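Local structure of EmrA (Aquifex aeolicus, 4TKO) at residues A[14-19]-A[255-260]; A[30-35]-A[48-53]; A[54-59]-A[214-219]; A[220-225]-A[246-251]. The protein is the periplasmic adaptor of a major facilitator superfamily multidrug efflux pump and probably takes part in carrying drugs across the cell envelope. All coordinates share one frame; numbering follows the deposited sequence.

Contact 1 of 4, residues A[14-19]-A[255-260]; sequences FVKADE and SFYVEV
Lys16 and Tyr257 face each other across an antiparallel strand pair. CB of Lys16 lies over one face of the Tyr257 ring, 4.0 Å from its centroid, a CH-pi contact. The ring reaches this place because Tyr257 CG sits between its own N and carbonyl carbon (chi1 64°). Lys16 CD passes 3.4 Å from OE2 of Glu259, while the charges of Lys16 and Glu259 stay beyond salt-bridge distance. The carboxylate of Asp18, poorly ordered, lies near CE1 of Tyr257. Lys325 forms a salt bridge with Asp18 and a cation-pi contact with Tyr257. On the other sheet face Val15 CG1 meets Phe256 CD1 at 4.0 Å. Backbone hydrogen bonds set the register: Phe14 and Glu259 exchange two, as do Lys16 and Tyr257. Strand 256-263 probably belongs to the AaeA-like beta-barrel of the adaptor family, and strand 7-24 pairs with it. Strand 321-330 continues the sheet beyond strand 256-263.

Contact 2 of 4, residues A[30-35]-A[48-53]; sequences KVIEVY and LAKLDP
Strands 30-34 and 48-51 run antiparallel, with an angle of 140° between their directions and 4.7 Å between their axes at closest approach. A classic beta bulge interrupts the regular register. Ile32 and Glu33 both face Lys50, whose carbonyl O takes a bond from Ile32 N at 2.9 Å and a weak one from Glu33 N at 3.5 Å. The register therefore shifts by one residue between Val31 and Glu33. Lys50 N returns a bond to Glu33 O. Outside the bulge, Asp52 N binds Lys30 O and Tyr35 N binds Leu48 O.

Several side chains meet across the pair. With chi1 of Ile32 at 64°, CG1 turns back over the backbone, which brings CD1 to 3.8 Å from CD of Lys50. Its other branch, CG2, touches CB of Asp52 at 3.5 Å. The OH of Tyr35 lies 3.7 Å from Lys50 CD. Val31 CG2 meets Leu51 CD2 at 3.7 Å, and both residues also pack on Val241. The side chain of Asp52 caps a backbone N just past the segment, where helix 54-68 begins. The bulged pair forms part of the barrel-sandwich hybrid, the lipoyl-like domain of membrane fusion proteins.

Contact 3 of 4, residues A[54-59]-A[214-219]; sequences TYYELE and EQKIKD
Lys216 reaches from helix 202-218 across Tyr56 to Glu59 on helix 54-68. Its CB lies over one face of the Tyr56 ring, 4.3 Å from the centroid and offset toward the rim, a CH-pi contact. The chain is extended beyond CG. CD therefore runs on past the ring, 4.1 Å from Tyr56 CD1, and meets OE1 of Glu59 at 3.8 Å. At the tip, NZ stands 3.8 Å from Glu59 OE2, a long salt bridge. Lys216 and Glu59 cross at about a right angle, and NZ is about equally far from both carboxylate oxygens.

The neighbouring Ile217 fills the other part of the contact. Its CG1 meets CB of Tyr56 at 3.8 Å. Its CD1 touches the backbone O of Tyr56 and, at 3.6 Å, CG of Glu57. The hydroxyl of Tyr56 bonds to the backbone O of Ser28, which helps fix the ring that Lys216 covers. The short helix segments run antiparallel, 166° apart, at the base of the helical hairpin. A salt bridge from Glu214 to Lys60 links the helices further. The contact rests mainly on aliphatic and aromatic carbon. The charge pair between the two segments is long, so its contribution is probably modest.

Contact 4 of 4, residues A[220-225]-A[246-251]; sequences TVLIAP and PAFALV
CD2 of Leu222 meets the edge of the Phe248 ring. It lies near the ring plane, 3.7 Å from both CD1 and CE1 of Phe248, so a methyl group meets the rim of the aromatic ring. CG of Leu222 is anti to the backbone N (chi1 180°), which extends the side chain toward strand 246-251. The same CD2 also touches Ala247 CB at 3.7 Å. One methyl thus serves two successive residues. Both can face it because Ala247 and Phe248 form a classic beta bulge opposite Leu23.

Farther along, Leu250 takes over. Its CD2 lies 4.3 Å from Ala224 CB and equally far from Pro225 CD. Both contacts are looser than those of Leu222. The two backbones stay well apart, with Leu222 CA and Ala247 CA 8.9 Å from each other, so side chains alone bridge the segments. From Leu222 to Pro225 the chain runs within 24° of its course from Ala247 to Leu250. Phe25 also packs on Leu222, and Ile235 on Ala247 and Phe248. Strand 221-223 bonds through its backbone to strand 47-51, while strand 246-251 belongs to another sheet. Wholly apolar, the contact joins the two sheets of the barrel-sandwich hybrid by hydrophobic packing.

How the contacts relate
Contacts 2, 3 and 4 lie close together, while contact 1 stands farther along the elongated molecule. Contacts 2 and 4 have centres 11 Å apart and share a sheet: Leu51 N to Thr220 O and Leu48 N to Leu222 O, both 2.8 Å, are probable hydrogen bonds. Contact 3 adjoins both in sequence: 54-59 continues from 48-53, and 214-219 runs into 220-225. Its centre is 13 Å from that of contact 2. Tyr56 CD2 also touches Thr220 CG2 of contact 4 at 3.8 Å. Contact 1 meets contact 4 through Phe256 CZ and Val251 CG1, 3.5 Å apart, yet lies 39 Å from contact 3, centre to centre.

Contact 1 of 4, residues A[14-19]-A[255-260]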
loop_
_atom_site.group_PDB
_atom_site.type_symbol
_atom_site.label_atom_id
_atom_site.label_comp_id
_atom_site.label_asym_id
_atom_site.label_seq_id
_atom_site.Cartn_x
_atom_site.Cartn_y
_atom_site.Cartn_z
ATOM N N PHE A 14 14.655 -9.939 -51.311
ATOM C CA PHE A 14 14.277 -10.462 -49.995
ATOM C C PHE A 14 13.687 -9.365 -49.161
ATOM O O PHE A 14 14.331 -8.328 -48.965
ATOM C CB PHE A 14 15.482 -11.065 -49.271
ATOM C CG PHE A 14 16.255 -12.017 -50.120
ATOM C CD1 PHE A 14 17.205 -11.548 -51.027
ATOM C CD2 PHE A 14 15.998 -13.378 -50.055
ATOM C CE1 PHE A 14 17.890 -12.419 -51.830
ATOM C CE2 PHE A 14 16.683 -14.248 -50.847
ATOM C CZ PHE A 14 17.633 -13.774 -51.737
ATOM N N VAL A 15 12.464 -9.586 -48.688
ATOM C CA VAL A 15 11.889 -8.686 -47.701
ATOM C C VAL A 15 12.578 -8.934 -46.348
ATOM O O VAL A 15 12.590 -10.054 -45.802
ATOM C CB VAL A 15 10.350 -8.869 -47.603
ATOM C CG1 VAL A 15 9.770 -8.008 -46.528
ATOM C CG2 VAL A 15 9.696 -8.526 -48.925
ATOM N N LYS A 16 13.170 -7.877 -45.800
ATOM C CA LYS A 16 13.892 -7.993 -44.537
ATOM C C LYS A 16 13.393 -6.995 -43.498
ATOM O O LYS A 16 12.669 -6.053 -43.820
ATOM C CB LYS A 16 15.395 -7.806 -44.764
ATOM C CG LYS A 16 15.984 -8.777 -45.776
ATOM C CD LYS A 16 17.467 -9.013 -45.535
ATOM C CE LYS A 16 17.704 -9.770 -44.237
ATOM N NZ LYS A 16 19.149 -10.048 -44.014
ATOM N N ALA A 17 13.785 -7.214 -42.247
ATOM C CA ALA A 17 13.365 -6.357 -41.145
ATOM C C ALA A 17 14.562 -5.887 -40.326
ATOM O O ALA A 17 15.293 -6.698 -39.756
ATOM C CB ALA A 17 12.368 -7.089 -40.255
ATOM N N ASP A 18 14.757 -4.573 -40.274
ATOM C CA ASP A 18 15.847 -3.992 -39.499
ATOM C C ASP A 18 15.644 -4.201 -38.002
ATOM O O ASP A 18 16.446 -4.868 -37.346
ATOM C CB ASP A 18 15.990 -2.498 -39.805
ATOM C CG ASP A 18 17.055 -2.215 -40.845
ATOM O OD1 ASP A 18 18.021 -3.003 -40.937
ATOM O OD2 ASP A 18 16.929 -1.203 -41.567
ATOM N N GLU A 19 14.570 -3.633 -37.465
ATOM C CA GLU A 19 14.324 -3.685 -36.027
ATOM C C GLU A 19 13.124 -4.541 -35.640
ATOM O O GLU A 19 11.978 -4.125 -35.802
ATOM C CB GLU A 19 14.127 -2.273 -35.476
ATOM C CG GLU A 19 15.357 -1.393 -35.578
ATOM C CD GLU A 19 16.550 -1.981 -34.851
ATOM O OE1 GLU A 19 16.345 -2.711 -33.858
ATOM O OE2 GLU A 19 17.695 -1.720 -35.278
ATOM N N SER A 255 9.634 -0.996 -40.020
ATOM C CA SER A 255 10.999 -1.529 -40.050
ATOM C C SER A 255 11.327 -2.185 -41.383
ATOM O O SER A 255 12.489 -2.240 -41.783
ATOM C CB SER A 255 11.217 -2.551 -38.929
ATOM O OG SER A 255 11.152 -1.928 -37.667
ATOM N N PHE A 256 10.302 -2.689 -42.062
ATOM C CA PHE A 256 10.492 -3.419 -43.307
ATOM C C PHE A 256 11.192 -2.642 -44.440
ATOM O O PHE A 256 10.931 -1.445 -44.691
ATOM C CB PHE A 256 9.144 -3.901 -43.834
ATOM C CG PHE A 256 8.552 -5.039 -43.071
ATOM C CD1 PHE A 256 9.236 -6.241 -42.944
ATOM C CD2 PHE A 256 7.284 -4.926 -42.512
ATOM C CE1 PHE A 256 8.671 -7.322 -42.254
ATOM C CE2 PHE A 256 6.712 -5.999 -41.836
ATOM C CZ PHE A 256 7.412 -7.201 -41.702
ATOM N N TYR A 257 12.078 -3.355 -45.128
ATOM C CA TYR A 257 12.677 -2.883 -46.361
ATOM C C TYR A 257 12.883 -4.059 -47.288
ATOM O O TYR A 257 12.736 -5.223 -46.891
ATOM C CB TYR A 257 14.003 -2.171 -46.121
ATOM C CG TYR A 257 15.084 -3.056 -45.551
ATOM C CD1 TYR A 257 15.059 -3.423 -44.217
ATOM C CD2 TYR A 257 16.143 -3.504 -46.336
ATOM C CE1 TYR A 257 16.036 -4.209 -43.677
ATOM C CE2 TYR A 257 17.139 -4.304 -45.793
ATOM C CZ TYR A 257 17.073 -4.651 -44.458
ATOM O OH TYR A 257 18.035 -5.442 -43.876
ATOM N N VAL A 258 13.208 -3.756 -48.537
ATOM C CA VAL A 258 13.487 -4.814 -49.486
ATOM C C VAL A 258 14.968 -4.819 -49.749
ATOM O O VAL A 258 15.592 -3.749 -49.876
ATOM C CB VAL A 258 12.710 -4.635 -50.787
ATOM C CG1 VAL A 258 13.162 -5.653 -51.816
ATOM C CG2 VAL A 258 11.224 -4.764 -50.512
ATOM N N GLU A 259 15.536 -6.019 -49.762
ATOM C CA GLU A 259 16.944 -6.176 -50.058
ATOM C C GLU A 259 17.076 -6.873 -51.390
ATOM O O GLU A 259 16.506 -7.948 -51.627
ATOM C CB GLU A 259 17.662 -6.958 -48.963
ATOM C CG GLU A 259 19.181 -7.055 -49.166
ATOM C CD GLU A 259 19.808 -8.291 -48.502
ATOM O OE1 GLU A 259 20.942 -8.181 -47.983
ATOM O OE2 GLU A 259 19.176 -9.377 -48.505
ATOM N N VAL A 260 17.832 -6.242 -52.265
ATOM C CA VAL A 260 17.997 -6.748 -53.613
ATOM C C VAL A 260 19.460 -7.076 -53.843
ATOM O O VAL A 260 20.337 -6.275 -53.507
ATOM C CB VAL A 260 17.487 -5.717 -54.634
ATOM C CG1 VAL A 260 17.767 -6.162 -56.031
ATOM C CG2 VAL A 260 15.991 -5.527 -54.442
#

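Contact 2 of 4, residues A[30-35]-A[48-53]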
loop_
_atom_site.group_PDB
_atom_site.type_symbol
_atom_site.label_atom_id
_atom_site.label_comp_id
_atom_site.label_asym_id
_atom_site.label_seq_id
_atom_site.Cartn_x
_atom_site.Cartn_y
_atom_site.Cartn_z
ATOM N N LYS A 30 3.966 -22.920 -17.691
ATOM C CA LYS A 30 3.697 -23.859 -18.781
ATOM C C LYS A 30 2.768 -23.221 -19.791
ATOM O O LYS A 30 1.659 -22.798 -19.436
ATOM C CB LYS A 30 3.065 -25.162 -18.252
ATOM C CG LYS A 30 2.885 -26.231 -19.316
ATOM C CD LYS A 30 2.210 -27.490 -18.806
ATOM C CE LYS A 30 2.932 -28.739 -19.284
ATOM N NZ LYS A 30 4.008 -29.119 -18.296
ATOM N N VAL A 31 3.202 -23.134 -21.047
ATOM C CA VAL A 31 2.328 -22.572 -22.072
ATOM C C VAL A 31 1.123 -23.469 -22.266
ATOM O O VAL A 31 1.275 -24.669 -22.506
ATOM C CB VAL A 31 3.025 -22.425 -23.424
ATOM C CG1 VAL A 31 2.039 -21.884 -24.442
ATOM C CG2 VAL A 31 4.230 -21.532 -23.304
ATOM N N ILE A 32 -0.078 -22.912 -22.179
ATOM C CA ILE A 32 -1.258 -23.748 -22.418
ATOM C C ILE A 32 -2.118 -23.333 -23.612
ATOM O O ILE A 32 -2.996 -24.083 -24.013
ATOM C CB ILE A 32 -2.166 -23.806 -21.182
ATOM C CG1 ILE A 32 -2.732 -22.431 -20.846
ATOM C CG2 ILE A 32 -1.428 -24.413 -20.025
ATOM C CD1 ILE A 32 -3.641 -22.458 -19.654
ATOM N N GLU A 33 -1.857 -22.155 -24.171
ATOM C CA GLU A 33 -2.614 -21.638 -25.309
ATOM C C GLU A 33 -1.762 -20.700 -26.153
ATOM O O GLU A 33 -1.029 -19.865 -25.623
ATOM C CB GLU A 33 -3.866 -20.902 -24.842
ATOM C CG GLU A 33 -4.829 -21.745 -24.052
ATOM C CD GLU A 33 -5.522 -22.775 -24.918
ATOM O OE1 GLU A 33 -5.395 -22.694 -26.167
ATOM O OE2 GLU A 33 -6.189 -23.667 -24.348
ATOM N N VAL A 34 -1.868 -20.837 -27.469
ATOM C CA VAL A 34 -1.205 -19.925 -28.392
ATOM C C VAL A 34 -2.231 -19.276 -29.315
ATOM O O VAL A 34 -2.887 -19.950 -30.093
ATOM C CB VAL A 34 -0.145 -20.648 -29.225
ATOM C CG1 VAL A 34 0.584 -19.659 -30.114
ATOM C CG2 VAL A 34 0.832 -21.345 -28.307
ATOM N N TYR A 35 -2.380 -17.967 -29.213
ATOM C CA TYR A 35 -3.447 -17.288 -29.927
ATOM C C TYR A 35 -3.010 -16.736 -31.280
ATOM O O TYR A 35 -3.845 -16.412 -32.122
ATOM C CB TYR A 35 -3.994 -16.156 -29.068
ATOM C CG TYR A 35 -4.522 -16.630 -27.741
ATOM C CD1 TYR A 35 -5.408 -17.696 -27.668
ATOM C CD2 TYR A 35 -4.122 -16.031 -26.556
ATOM C CE1 TYR A 35 -5.885 -18.147 -26.454
ATOM C CE2 TYR A 35 -4.604 -16.474 -25.335
ATOM C CZ TYR A 35 -5.485 -17.527 -25.291
ATOM O OH TYR A 35 -5.961 -17.972 -24.079
ATOM N N LEU A 48 -1.191 -12.917 -27.180
ATOM C CA LEU A 48 -0.478 -13.746 -28.134
ATOM C C LEU A 48 -0.442 -15.157 -27.630
ATOM O O LEU A 48 -0.519 -16.099 -28.416
ATOM C CB LEU A 48 0.943 -13.230 -28.355
ATOM C CG LEU A 48 1.062 -11.729 -28.640
ATOM C CD1 LEU A 48 2.507 -11.317 -28.690
ATOM C CD2 LEU A 48 0.373 -11.349 -29.950
ATOM N N ALA A 49 -0.342 -15.308 -26.311
ATOM C CA ALA A 49 -0.221 -16.629 -25.709
ATOM C C ALA A 49 -0.510 -16.574 -24.226
ATOM O O ALA A 49 -0.612 -15.494 -23.658
ATOM C CB ALA A 49 1.139 -17.174 -25.946
ATOM N N LYS A 50 -0.625 -17.731 -23.584
ATOM C CA LYS A 50 -1.057 -17.738 -22.196
ATOM C C LYS A 50 -0.435 -18.890 -21.428
ATOM O O LYS A 50 -0.273 -19.985 -21.967
ATOM C CB LYS A 50 -2.588 -17.799 -22.143
ATOM C CG LYS A 50 -3.183 -18.051 -20.784
ATOM C CD LYS A 50 -4.377 -18.999 -20.904
ATOM C CE LYS A 50 -5.513 -18.579 -19.979
ATOM N NZ LYS A 50 -6.190 -17.344 -20.476
ATOM N N LEU A 51 -0.066 -18.632 -20.175
ATOM C CA LEU A 51 0.478 -19.670 -19.304
ATOM C C LEU A 51 -0.592 -20.221 -18.359
ATOM O O LEU A 51 -1.600 -19.576 -18.089
ATOM C CB LEU A 51 1.651 -19.132 -18.500
ATOM C CG LEU A 51 2.868 -18.566 -19.262
ATOM C CD1 LEU A 51 3.949 -18.073 -18.304
ATOM C CD2 LEU A 51 3.457 -19.589 -20.224
ATOM N N ASP A 52 -0.378 -21.433 -17.873
ATOM C CA ASP A 52 -1.228 -22.012 -16.838
ATOM C C ASP A 52 -1.023 -21.278 -15.504
ATOM O O ASP A 52 0.073 -21.302 -14.948
ATOM C CB ASP A 52 -0.909 -23.499 -16.690
ATOM C CG ASP A 52 -1.704 -24.173 -15.578
ATOM O OD1 ASP A 52 -2.798 -23.671 -15.239
ATOM O OD2 ASP A 52 -1.239 -25.224 -15.064
ATOM N N PRO A 53 -2.072 -20.633 -14.977
ATOM C CA PRO A 53 -1.883 -19.761 -13.812
ATOM C C PRO A 53 -2.149 -20.395 -12.449
ATOM O O PRO A 53 -1.997 -19.704 -11.451
ATOM C CB PRO A 53 -2.913 -18.666 -14.057
ATOM C CG PRO A 53 -4.056 -19.419 -14.678
ATOM C CD PRO A 53 -3.459 -20.578 -15.462
#

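Contact 3 of 4, residues A[54-59]-A[214-219]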
loop_
_atom_site.group_PDB
_atom_site.type_symbol
_atom_site.label_atom_id
_atom_site.label_comp_id
_atom_site.label_asym_id
_atom_site.label_seq_id
_atom_site.Cartn_x
_atom_site.Cartn_y
_atom_site.Cartn_z
ATOM N N THR A 54 -2.557 -21.657 -12.403
ATOM C CA THR A 54 -3.070 -22.215 -11.164
ATOM C C THR A 54 -2.098 -21.982 -10.001
ATOM O O THR A 54 -2.501 -21.536 -8.928
ATOM C CB THR A 54 -3.394 -23.724 -11.310
ATOM O OG1 THR A 54 -2.300 -24.411 -11.918
ATOM C CG2 THR A 54 -4.614 -23.905 -12.178
ATOM N N TYR A 55 -0.816 -22.229 -10.230
ATOM C CA TYR A 55 0.193 -22.050 -9.191
ATOM C C TYR A 55 0.203 -20.641 -8.607
ATOM O O TYR A 55 0.190 -20.468 -7.396
ATOM C CB TYR A 55 1.571 -22.371 -9.741
ATOM C CG TYR A 55 2.683 -22.294 -8.723
ATOM C CD1 TYR A 55 3.169 -21.071 -8.277
ATOM C CD2 TYR A 55 3.273 -23.451 -8.233
ATOM C CE1 TYR A 55 4.198 -21.009 -7.350
ATOM C CE2 TYR A 55 4.303 -23.396 -7.312
ATOM C CZ TYR A 55 4.759 -22.176 -6.875
ATOM O OH TYR A 55 5.777 -22.136 -5.959
ATOM N N TYR A 56 0.248 -19.637 -9.473
ATOM C CA TYR A 56 0.282 -18.256 -9.025
ATOM C C TYR A 56 -1.022 -17.882 -8.332
ATOM O O TYR A 56 -1.043 -16.995 -7.471
ATOM C CB TYR A 56 0.564 -17.308 -10.200
ATOM C CG TYR A 56 1.953 -17.471 -10.772
ATOM C CD1 TYR A 56 3.069 -17.423 -9.956
ATOM C CD2 TYR A 56 2.149 -17.716 -12.131
ATOM C CE1 TYR A 56 4.346 -17.593 -10.470
ATOM C CE2 TYR A 56 3.433 -17.883 -12.655
ATOM C CZ TYR A 56 4.524 -17.812 -11.819
ATOM O OH TYR A 56 5.791 -17.975 -12.325
ATOM N N GLU A 57 -2.104 -18.559 -8.699
ATOM C CA GLU A 57 -3.399 -18.285 -8.088
ATOM C C GLU A 57 -3.521 -18.947 -6.724
ATOM O O GLU A 57 -4.161 -18.415 -5.822
ATOM C CB GLU A 57 -4.525 -18.730 -9.005
ATOM C CG GLU A 57 -4.757 -17.748 -10.124
ATOM C CD GLU A 57 -5.835 -18.188 -11.099
ATOM O OE1 GLU A 57 -5.990 -19.413 -11.311
ATOM O OE2 GLU A 57 -6.524 -17.300 -11.655
ATOM N N LEU A 58 -2.900 -20.103 -6.576
ATOM C CA LEU A 58 -2.811 -20.737 -5.276
ATOM C C LEU A 58 -1.996 -19.846 -4.349
ATOM O O LEU A 58 -2.422 -19.527 -3.240
ATOM C CB LEU A 58 -2.176 -22.126 -5.381
ATOM C CG LEU A 58 -2.070 -22.865 -4.044
ATOM C CD1 LEU A 58 -3.428 -23.415 -3.608
ATOM C CD2 LEU A 58 -1.015 -23.958 -4.082
ATOM N N GLU A 59 -0.824 -19.445 -4.824
ATOM C CA GLU A 59 0.073 -18.572 -4.079
ATOM C C GLU A 59 -0.657 -17.341 -3.556
ATOM O O GLU A 59 -0.446 -16.929 -2.425
ATOM C CB GLU A 59 1.254 -18.153 -4.954
ATOM C CG GLU A 59 2.248 -17.216 -4.282
ATOM C CD GLU A 59 3.239 -16.601 -5.272
ATOM O OE1 GLU A 59 2.798 -15.829 -6.155
ATOM O OE2 GLU A 59 4.454 -16.894 -5.173
ATOM N N GLU A 214 -1.148 -10.903 -7.633
ATOM C CA GLU A 214 -2.108 -10.609 -8.688
ATOM C C GLU A 214 -1.388 -10.147 -9.943
ATOM O O GLU A 214 -1.914 -10.292 -11.047
ATOM C CB GLU A 214 -3.130 -9.560 -8.239
ATOM C CG GLU A 214 -4.356 -10.164 -7.553
ATOM C CD GLU A 214 -4.950 -9.266 -6.458
ATOM O OE1 GLU A 214 -4.311 -8.254 -6.078
ATOM O OE2 GLU A 214 -6.063 -9.580 -5.972
ATOM N N GLN A 215 -0.182 -9.601 -9.785
ATOM C CA GLN A 215 0.578 -9.190 -10.958
ATOM C C GLN A 215 1.075 -10.417 -11.684
ATOM O O GLN A 215 0.910 -10.535 -12.894
ATOM C CB GLN A 215 1.748 -8.283 -10.597
ATOM C CG GLN A 215 1.520 -6.843 -11.024
ATOM C CD GLN A 215 1.174 -6.719 -12.496
ATOM O OE1 GLN A 215 1.788 -7.367 -13.334
ATOM N NE2 GLN A 215 0.179 -5.886 -12.814
ATOM N N LYS A 216 1.667 -11.340 -10.936
ATOM C CA LYS A 216 2.187 -12.559 -11.530
ATOM C C LYS A 216 1.069 -13.269 -12.309
ATOM O O LYS A 216 1.296 -13.790 -13.399
ATOM C CB LYS A 216 2.790 -13.473 -10.458
ATOM C CG LYS A 216 3.900 -12.817 -9.657
ATOM C CD LYS A 216 4.623 -13.787 -8.731
ATOM C CE LYS A 216 5.625 -13.025 -7.865
ATOM N NZ LYS A 216 5.947 -13.706 -6.570
ATOM N N ILE A 217 -0.142 -13.248 -11.760
ATOM C CA ILE A 217 -1.272 -13.882 -12.399
ATOM C C ILE A 217 -1.604 -13.168 -13.706
ATOM O O ILE A 217 -1.830 -13.800 -14.732
ATOM C CB ILE A 217 -2.504 -13.898 -11.471
ATOM C CG1 ILE A 217 -2.266 -14.843 -10.297
ATOM C CG2 ILE A 217 -3.750 -14.335 -12.229
ATOM C CD1 ILE A 217 -3.201 -14.616 -9.144
ATOM N N LYS A 218 -1.628 -11.848 -13.665
ATOM C CA LYS A 218 -1.894 -11.053 -14.855
ATOM C C LYS A 218 -0.776 -11.228 -15.904
ATOM O O LYS A 218 -1.028 -11.181 -17.109
ATOM C CB LYS A 218 -2.065 -9.575 -14.461
ATOM C CG LYS A 218 -2.258 -8.619 -15.627
ATOM C CD LYS A 218 -2.581 -7.215 -15.141
ATOM C CE LYS A 218 -2.216 -6.171 -16.189
ATOM N NZ LYS A 218 -0.750 -6.166 -16.495
ATOM N N ASP A 219 0.451 -11.452 -15.443
ATOM C CA ASP A 219 1.584 -11.612 -16.349
ATOM C C ASP A 219 1.617 -12.964 -17.056
ATOM O O ASP A 219 2.536 -13.236 -17.852
ATOM C CB ASP A 219 2.909 -11.415 -15.601
ATOM C CG ASP A 219 3.179 -9.962 -15.261
ATOM O OD1 ASP A 219 2.768 -9.072 -16.058
ATOM O OD2 ASP A 219 3.804 -9.725 -14.188
#

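Contact 4 of 4, residues A[220-225]-A[246-251]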
loop_
_atom_site.group_PDB
_atom_site.type_symbol
_atom_site.label_atom_id
_atom_site.label_comp_id
_atom_site.label_asym_id
_atom_site.label_seq_id
_atom_site.Cartn_x
_atom_site.Cartn_y
_atom_site.Cartn_z
ATOM N N THR A 220 0.638 -13.816 -16.767
ATOM C CA THR A 220 0.608 -15.123 -17.406
ATOM C C THR A 220 0.011 -14.994 -18.798
ATOM O O THR A 220 0.102 -15.921 -19.602
ATOM C CB THR A 220 -0.170 -16.167 -16.595
ATOM O OG1 THR A 220 -1.492 -15.687 -16.336
ATOM C CG2 THR A 220 0.533 -16.462 -15.276
ATOM N N VAL A 221 -0.578 -13.842 -19.100
ATOM C CA VAL A 221 -0.979 -13.599 -20.471
ATOM C C VAL A 221 -0.014 -12.656 -21.167
ATOM O O VAL A 221 0.127 -11.500 -20.800
ATOM C CB VAL A 221 -2.402 -13.029 -20.577
ATOM C CG1 VAL A 221 -2.760 -12.828 -22.043
ATOM C CG2 VAL A 221 -3.407 -13.974 -19.929
ATOM N N LEU A 222 0.653 -13.176 -22.180
ATOM C CA LEU A 222 1.543 -12.393 -23.020
ATOM C C LEU A 222 0.794 -11.474 -23.990
ATOM O O LEU A 222 0.241 -11.941 -24.981
ATOM C CB LEU A 222 2.450 -13.348 -23.799
ATOM C CG LEU A 222 3.454 -12.704 -24.740
ATOM C CD1 LEU A 222 4.245 -11.614 -24.022
ATOM C CD2 LEU A 222 4.381 -13.754 -25.280
ATOM N N ILE A 223 0.781 -10.170 -23.729
ATOM C CA ILE A 223 0.084 -9.266 -24.642
ATOM C C ILE A 223 1.085 -8.456 -25.445
ATOM O O ILE A 223 2.220 -8.271 -25.010
ATOM C CB ILE A 223 -0.889 -8.308 -23.911
ATOM C CG1 ILE A 223 -0.143 -7.185 -23.209
ATOM C CG2 ILE A 223 -1.752 -9.067 -22.925
ATOM C CD1 ILE A 223 -1.068 -6.169 -22.586
ATOM N N ALA A 224 0.662 -7.986 -26.619
ATOM C CA ALA A 224 1.563 -7.298 -27.544
ATOM C C ALA A 224 1.789 -5.842 -27.149
ATOM O O ALA A 224 0.834 -5.099 -26.920
ATOM C CB ALA A 224 1.026 -7.380 -28.958
ATOM N N PRO A 225 3.068 -5.437 -27.061
ATOM C CA PRO A 225 3.517 -4.107 -26.620
ATOM C C PRO A 225 3.332 -3.021 -27.674
ATOM O O PRO A 225 3.329 -1.831 -27.355
ATOM C CB PRO A 225 5.000 -4.318 -26.334
ATOM C CG PRO A 225 5.403 -5.421 -27.285
ATOM C CD PRO A 225 4.201 -6.333 -27.366
ATOM N N PRO A 246 12.452 -15.615 -24.720
ATOM C CA PRO A 246 11.767 -15.217 -25.952
ATOM C C PRO A 246 10.671 -16.201 -26.393
ATOM O O PRO A 246 10.906 -17.401 -26.548
ATOM C CB PRO A 246 12.900 -15.182 -26.978
ATOM C CG PRO A 246 14.128 -14.952 -26.175
ATOM C CD PRO A 246 13.903 -15.747 -24.925
ATOM N N ALA A 247 9.477 -15.665 -26.605
ATOM C CA ALA A 247 8.324 -16.433 -27.045
ATOM C C ALA A 247 7.981 -16.117 -28.511
ATOM O O ALA A 247 7.730 -17.031 -29.296
ATOM C CB ALA A 247 7.126 -16.148 -26.136
ATOM N N PHE A 248 7.939 -14.827 -28.858
ATOM C CA PHE A 248 7.766 -14.392 -30.243
ATOM C C PHE A 248 8.768 -13.322 -30.604
ATOM O O PHE A 248 9.391 -12.701 -29.731
ATOM C CB PHE A 248 6.361 -13.829 -30.513
ATOM C CG PHE A 248 5.244 -14.746 -30.118
ATOM C CD1 PHE A 248 4.863 -14.864 -28.789
ATOM C CD2 PHE A 248 4.563 -15.472 -31.074
ATOM C CE1 PHE A 248 3.836 -15.706 -28.429
ATOM C CE2 PHE A 248 3.533 -16.319 -30.719
ATOM C CZ PHE A 248 3.163 -16.432 -29.399
ATOM N N ALA A 249 8.902 -13.096 -31.904
ATOM C CA ALA A 249 9.525 -11.880 -32.400
ATOM C C ALA A 249 8.469 -11.009 -33.102
ATOM O O ALA A 249 7.701 -11.497 -33.922
ATOM C CB ALA A 249 10.648 -12.216 -33.325
ATOM N N LEU A 250 8.422 -9.729 -32.755
ATOM C CA LEU A 250 7.458 -8.820 -33.348
ATOM C C LEU A 250 8.166 -7.768 -34.171
ATOM O O LEU A 250 9.126 -7.158 -33.712
ATOM C CB LEU A 250 6.617 -8.141 -32.283
ATOM C CG LEU A 250 5.202 -7.801 -32.733
ATOM C CD1 LEU A 250 4.490 -9.057 -33.168
ATOM C CD2 LEU A 250 4.455 -7.136 -31.603
ATOM N N VAL A 251 7.684 -7.565 -35.392
ATOM C CA VAL A 251 8.282 -6.605 -36.297
ATOM C C VAL A 251 7.404 -5.367 -36.404
ATOM O O VAL A 251 6.194 -5.451 -36.620
ATOM C CB VAL A 251 8.491 -7.217 -37.698
ATOM C CG1 VAL A 251 8.906 -6.139 -38.726
ATOM C CG2 VAL A 251 9.519 -8.326 -37.622
#